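Local atomic coordinates of DNA repair protein RAD7 (Saccharomyces cerevisiae, PDB entry 5ZB2), a protein that serves in the global genome repair complex that promotes nucleotide excision repair of damage in nontranscribed DNA, and interacts with Elc1. Residues A[276-288]-A[301-314]. Numbering follows the deposited sequence.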
loop_
_atom_site.group_PDB
_atom_site.type_symbol
_atom_site.label_atom_id
_atom_site.label_comp_id
_atom_site.label_asym_id
_atom_site.label_seq_id
_atom_site.Cartn_x
_atom_site.Cartn_y
_atom_site.Cartn_z
ATOM N N SER A 276 29.789 -29.510 17.031
ATOM C CA SER A 276 31.234 -29.304 17.173
ATOM C C SER A 276 31.874 -30.639 17.544
ATOM O O SER A 276 32.112 -30.949 18.712
ATOM C CB SER A 276 31.524 -28.228 18.213
ATOM O OG SER A 276 31.038 -26.963 17.785
ATOM N N ASP A 277 32.162 -31.439 16.514
ATOM C CA ASP A 277 32.701 -32.781 16.695
ATOM C C ASP A 277 34.182 -32.801 17.061
ATOM O O ASP A 277 34.739 -33.891 17.234
ATOM C CB ASP A 277 32.485 -33.607 15.422
ATOM C CG ASP A 277 33.402 -33.187 14.291
ATOM O OD1 ASP A 277 33.661 -31.975 14.150
ATOM O OD2 ASP A 277 33.873 -34.073 13.548
ATOM N N GLN A 278 34.840 -31.645 17.175
ATOM C CA GLN A 278 36.240 -31.604 17.588
ATOM C C GLN A 278 36.425 -31.196 19.045
ATOM O O GLN A 278 37.517 -31.385 19.587
ATOM C CB GLN A 278 37.035 -30.653 16.685
ATOM C CG GLN A 278 37.212 -31.175 15.262
ATOM C CD GLN A 278 38.237 -30.389 14.469
ATOM O OE1 GLN A 278 39.435 -30.667 14.533
ATOM N NE2 GLN A 278 37.771 -29.406 13.708
ATOM N N ILE A 279 35.386 -30.664 19.692
ATOM C CA ILE A 279 35.470 -30.305 21.101
ATOM C C ILE A 279 35.403 -31.567 21.952
ATOM O O ILE A 279 34.513 -32.411 21.773
ATOM C CB ILE A 279 34.350 -29.318 21.462
ATOM C CG1 ILE A 279 34.543 -28.021 20.664
ATOM C CG2 ILE A 279 34.326 -29.056 22.966
ATOM C CD1 ILE A 279 33.530 -26.929 20.966
ATOM N N THR A 280 36.333 -31.695 22.895
ATOM C CA THR A 280 36.470 -32.902 23.696
ATOM C C THR A 280 35.764 -32.760 25.040
ATOM O O THR A 280 35.465 -31.660 25.510
ATOM C CB THR A 280 37.946 -33.236 23.938
ATOM O OG1 THR A 280 38.521 -32.247 24.803
ATOM C CG2 THR A 280 38.714 -33.275 22.624
ATOM N N THR A 281 35.511 -33.913 25.663
ATOM C CA THR A 281 34.973 -33.934 27.018
ATOM C C THR A 281 35.909 -33.225 27.988
ATOM O O THR A 281 35.458 -32.545 28.917
ATOM C CB THR A 281 34.756 -35.382 27.457
ATOM O OG1 THR A 281 33.960 -36.059 26.477
ATOM C CG2 THR A 281 34.070 -35.446 28.815
ATOM N N ASP A 282 37.217 -33.377 27.785
ATOM C CA ASP A 282 38.195 -32.827 28.717
ATOM C C ASP A 282 38.128 -31.306 28.762
ATOM O O ASP A 282 38.098 -30.708 29.845
ATOM C CB ASP A 282 39.594 -33.296 28.318
ATOM C CG ASP A 282 39.733 -34.807 28.354
ATOM O OD1 ASP A 282 39.177 -35.429 29.282
ATOM O OD2 ASP A 282 40.390 -35.370 27.452
ATOM N N SER A 283 38.109 -30.657 27.595
ATOM C CA SER A 283 38.145 -29.197 27.577
ATOM C C SER A 283 36.923 -28.604 28.270
ATOM O O SER A 283 37.047 -27.645 29.041
ATOM C CB SER A 283 38.252 -28.686 26.140
ATOM O OG SER A 283 37.054 -28.906 25.416
ATOM N N LEU A 284 35.737 -29.170 28.027
ATOM C CA LEU A 284 34.526 -28.616 28.625
ATOM C C LEU A 284 34.470 -28.895 30.121
ATOM O O LEU A 284 34.010 -28.046 30.897
ATOM C CB LEU A 284 33.283 -29.170 27.930
ATOM C CG LEU A 284 33.018 -28.659 26.505
ATOM C CD1 LEU A 284 31.701 -29.201 25.992
ATOM C CD2 LEU A 284 33.012 -27.134 26.417
ATOM N N SER A 285 34.932 -30.071 30.552
ATOM C CA SER A 285 35.043 -30.326 31.984
ATOM C C SER A 285 35.976 -29.313 32.629
ATOM O O SER A 285 35.657 -28.725 33.668
ATOM C CB SER A 285 35.545 -31.748 32.237
ATOM O OG SER A 285 34.594 -32.710 31.818
ATOM N N TYR A 286 37.133 -29.086 32.004
ATOM C CA TYR A 286 38.091 -28.106 32.504
ATOM C C TYR A 286 37.444 -26.735 32.646
ATOM O O TYR A 286 37.650 -26.040 33.649
ATOM C CB TYR A 286 39.289 -28.065 31.551
ATOM C CG TYR A 286 40.254 -26.916 31.713
ATOM C CD1 TYR A 286 41.271 -26.963 32.659
ATOM C CD2 TYR A 286 40.183 -25.805 30.882
ATOM C CE1 TYR A 286 42.171 -25.927 32.793
ATOM C CE2 TYR A 286 41.079 -24.762 31.009
ATOM C CZ TYR A 286 42.071 -24.830 31.965
ATOM O OH TYR A 286 42.964 -23.798 32.095
ATOM N N PHE A 287 36.628 -26.343 31.666
ATOM C CA PHE A 287 36.029 -25.014 31.680
ATOM C C PHE A 287 34.914 -24.916 32.713
ATOM O O PHE A 287 34.817 -23.924 33.442
ATOM C CB PHE A 287 35.501 -24.674 30.287
ATOM C CG PHE A 287 34.617 -23.471 30.260
ATOM C CD1 PHE A 287 35.128 -22.212 30.536
ATOM C CD2 PHE A 287 33.273 -23.595 29.951
ATOM C CE1 PHE A 287 34.311 -21.099 30.513
ATOM C CE2 PHE A 287 32.448 -22.485 29.922
ATOM C CZ PHE A 287 32.966 -21.234 30.205
ATOM N N PHE A 288 34.046 -25.930 32.780
ATOM C CA PHE A 288 32.897 -25.853 33.674
ATOM C C PHE A 288 33.313 -25.859 35.141
ATOM O O PHE A 288 32.653 -25.220 35.970
ATOM C CB PHE A 288 31.931 -27.009 33.394
ATOM C CG PHE A 288 31.152 -26.867 32.107
ATOM C CD1 PHE A 288 30.716 -25.625 31.667
ATOM C CD2 PHE A 288 30.858 -27.978 31.343
ATOM C CE1 PHE A 288 30.002 -25.502 30.489
ATOM C CE2 PHE A 288 30.141 -27.861 30.164
ATOM C CZ PHE A 288 29.715 -26.625 29.736
ATOM N N PHE A 301 24.062 -29.322 23.502
ATOM C CA PHE A 301 25.277 -29.906 22.948
ATOM C C PHE A 301 24.953 -30.851 21.794
ATOM O O PHE A 301 25.693 -31.802 21.534
ATOM C CB PHE A 301 26.067 -30.645 24.029
ATOM C CG PHE A 301 26.488 -29.779 25.183
ATOM C CD1 PHE A 301 27.321 -28.693 24.983
ATOM C CD2 PHE A 301 26.062 -30.063 26.470
ATOM C CE1 PHE A 301 27.713 -27.896 26.047
ATOM C CE2 PHE A 301 26.455 -29.272 27.539
ATOM C CZ PHE A 301 27.278 -28.189 27.326
ATOM N N ARG A 302 23.851 -30.591 21.089
ATOM C CA ARG A 302 23.413 -31.455 19.999
ATOM C C ARG A 302 24.562 -31.767 19.051
ATOM O O ARG A 302 25.185 -30.861 18.490
ATOM C CB ARG A 302 22.264 -30.792 19.232
ATOM C CG ARG A 302 21.702 -31.647 18.097
ATOM C CD ARG A 302 20.591 -30.933 17.333
ATOM N NE ARG A 302 21.102 -29.761 16.633
ATOM C CZ ARG A 302 21.760 -29.802 15.480
ATOM N NH1 ARG A 302 21.993 -30.964 14.879
ATOM N NH2 ARG A 302 22.192 -28.677 14.926
ATOM N N ARG A 303 24.828 -33.063 18.879
ATOM C CA ARG A 303 25.811 -33.571 17.920
ATOM C C ARG A 303 27.230 -33.105 18.242
ATOM O O ARG A 303 28.063 -32.957 17.346
ATOM C CB ARG A 303 25.432 -33.203 16.482
ATOM C CG ARG A 303 24.295 -34.060 15.928
ATOM C CD ARG A 303 24.147 -33.934 14.420
ATOM N NE ARG A 303 25.366 -34.313 13.708
ATOM C CZ ARG A 303 25.774 -35.565 13.525
ATOM N NH1 ARG A 303 25.070 -36.580 14.011
ATOM N NH2 ARG A 303 26.896 -35.804 12.861
ATOM N N CYS A 304 27.522 -32.888 19.527
ATOM C CA CYS A 304 28.903 -32.783 19.999
ATOM C C CYS A 304 29.389 -34.195 20.307
ATOM O O CYS A 304 29.449 -34.637 21.457
ATOM C CB CYS A 304 28.994 -31.876 21.216
ATOM S SG CYS A 304 29.202 -30.149 20.811
ATOM N N LEU A 305 29.766 -34.902 19.240
ATOM C CA LEU A 305 29.837 -36.359 19.281
ATOM C C LEU A 305 30.818 -36.872 20.329
ATOM O O LEU A 305 30.669 -38.002 20.811
ATOM C CB LEU A 305 30.209 -36.894 17.896
ATOM C CG LEU A 305 29.275 -36.487 16.751
ATOM C CD1 LEU A 305 29.799 -37.007 15.419
ATOM C CD2 LEU A 305 27.849 -36.982 16.993
ATOM N N GLN A 306 31.823 -36.074 20.696
ATOM C CA GLN A 306 32.845 -36.557 21.616
ATOM C C GLN A 306 32.440 -36.466 23.081
ATOM O O GLN A 306 33.072 -37.117 23.920
ATOM C CB GLN A 306 34.143 -35.772 21.429
ATOM C CG GLN A 306 34.909 -36.093 20.165
ATOM C CD GLN A 306 36.360 -35.652 20.257
ATOM O OE1 GLN A 306 37.093 -36.085 21.146
ATOM N NE2 GLN A 306 36.776 -34.776 19.351
ATOM N N LEU A 307 31.416 -35.684 23.414
ATOM C CA LEU A 307 31.187 -35.311 24.804
ATOM C C LEU A 307 30.670 -36.490 25.616
ATOM O O LEU A 307 29.731 -37.185 25.208
ATOM C CB LEU A 307 30.208 -34.144 24.883
ATOM C CG LEU A 307 30.641 -32.875 24.153
ATOM C CD1 LEU A 307 29.639 -31.766 24.434
ATOM C CD2 LEU A 307 32.052 -32.438 24.534
ATOM N N GLY A 308 31.284 -36.696 26.782
ATOM C CA GLY A 308 30.940 -37.784 27.674
ATOM C C GLY A 308 30.496 -37.316 29.048
ATOM O O GLY A 308 30.151 -36.145 29.239
ATOM N N ASP A 309 30.524 -38.232 30.018
ATOM C CA ASP A 309 29.863 -37.997 31.300
ATOM C C ASP A 309 30.410 -36.759 32.006
ATOM O O ASP A 309 29.644 -35.921 32.491
ATOM C CB ASP A 309 30.011 -39.229 32.197
ATOM C CG ASP A 309 29.300 -40.450 31.640
ATOM O OD1 ASP A 309 28.377 -40.287 30.819
ATOM O OD2 ASP A 309 29.663 -41.579 32.026
ATOM N N MET A 310 31.737 -36.632 32.091
ATOM C CA MET A 310 32.310 -35.620 32.973
ATOM C C MET A 310 31.941 -34.207 32.539
ATOM O O MET A 310 31.764 -33.327 33.389
ATOM C CB MET A 310 33.830 -35.775 33.043
ATOM C CG MET A 310 34.294 -36.858 34.008
ATOM S SD MET A 310 33.664 -36.637 35.690
ATOM C CE MET A 310 34.393 -35.059 36.125
ATOM N N ALA A 311 31.827 -33.963 31.233
ATOM C CA ALA A 311 31.381 -32.655 30.771
ATOM C C ALA A 311 30.014 -32.308 31.354
ATOM O O ALA A 311 29.798 -31.190 31.842
ATOM C CB ALA A 311 31.340 -32.626 29.245
ATOM N N ILE A 312 29.083 -33.266 31.328
ATOM C CA ILE A 312 27.728 -33.013 31.810
ATOM C C ILE A 312 27.704 -32.927 33.330
ATOM O O ILE A 312 26.972 -32.111 33.906
ATOM C CB ILE A 312 26.770 -34.106 31.298
ATOM C CG1 ILE A 312 26.856 -34.235 29.772
ATOM C CG2 ILE A 312 25.336 -33.814 31.730
ATOM C CD1 ILE A 312 26.637 -32.942 29.021
ATOM N N ILE A 313 28.485 -33.773 34.005
ATOM C CA ILE A 313 28.517 -33.754 35.465
ATOM C C ILE A 313 29.075 -32.425 35.959
ATOM O O ILE A 313 28.494 -31.776 36.835
ATOM C CB ILE A 313 29.329 -34.948 36.001
ATOM C CG1 ILE A 313 28.621 -36.261 35.648
ATOM C CG2 ILE A 313 29.529 -34.839 37.515
ATOM C CD1 ILE A 313 29.387 -37.511 36.040
ATOM N N GLU A 314 30.215 -32.003 35.405
ATOM C CA GLU A 314 30.796 -30.725 35.807
ATOM C C GLU A 314 29.825 -29.578 35.551
ATOM O O GLU A 314 29.759 -28.626 36.338
ATOM C CB GLU A 314 32.113 -30.489 35.069
ATOM C CG GLU A 314 33.250 -31.429 35.470
ATOM C CD GLU A 314 33.721 -31.225 36.906
ATOM O OE1 GLU A 314 33.326 -30.222 37.537
ATOM O OE2 GLU A 314 34.491 -32.074 37.403
HETATM O O HOH W 1 32.465 -33.205 20.101
HETATM O O HOH W 2 36.316 -36.182 24.400
#
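Gln306 and Asp277 open the polar half of a contact between neighbouring turns of the leucine-rich-repeat solenoid of Rad7, a good example of how such folds stack. Extended beyond CG, the Gln306 side chain lays its amide along the preceding turn; NE2 donates to Asp277 O at 3.1 Å, almost straight (175°), with the acceptor lying in the amide plane. A water takes the Gln306 N-H and donates to the carbonyls of Ser276 and Ile279, bridging backbone groups of the two loops without any side chain. At the next step Thr281 OG1 accepts a weak bond from Gly308 N (2.8 Å), the N-cap residue of helix 309-320.

Thr280 caps its own helix, OG1 accepting from Ser283 N at 3.2 Å and hydrogen-bonded to Asp251 at the start of helix 251-261. With chi1 at 69°, OG1 sits between the backbone N and the carbonyl carbon and meets the first turn of the helix, while CG2 lies beside Gln306 OE1 (3.6 Å). A valine here would probably leave Ser283 N without its cap and Asp251 without this partner.

The axes of 281-288 and 309-314 approach to 8.0 Å and run nearly parallel, at 17°, a closeness suited to small residues: Thr281 CG2 packs on Ala311 CB at 3.9 Å. Deeper, the Leu284 and Leu307 side chains cross at about a right angle, Leu284 CD1 touching both Leu307 methyls, CD1 and CD2, at 3.6 Å, and Phe288 meets Phe301 edge to edge, CZ to CZ at 3.8 Å.

The chemistry thus divides by depth: hydrocarbon fills the interior between turns, whereas amide, hydroxyl and water answer backbone polar groups where the loops enter the helices, consistent with a set register between turns.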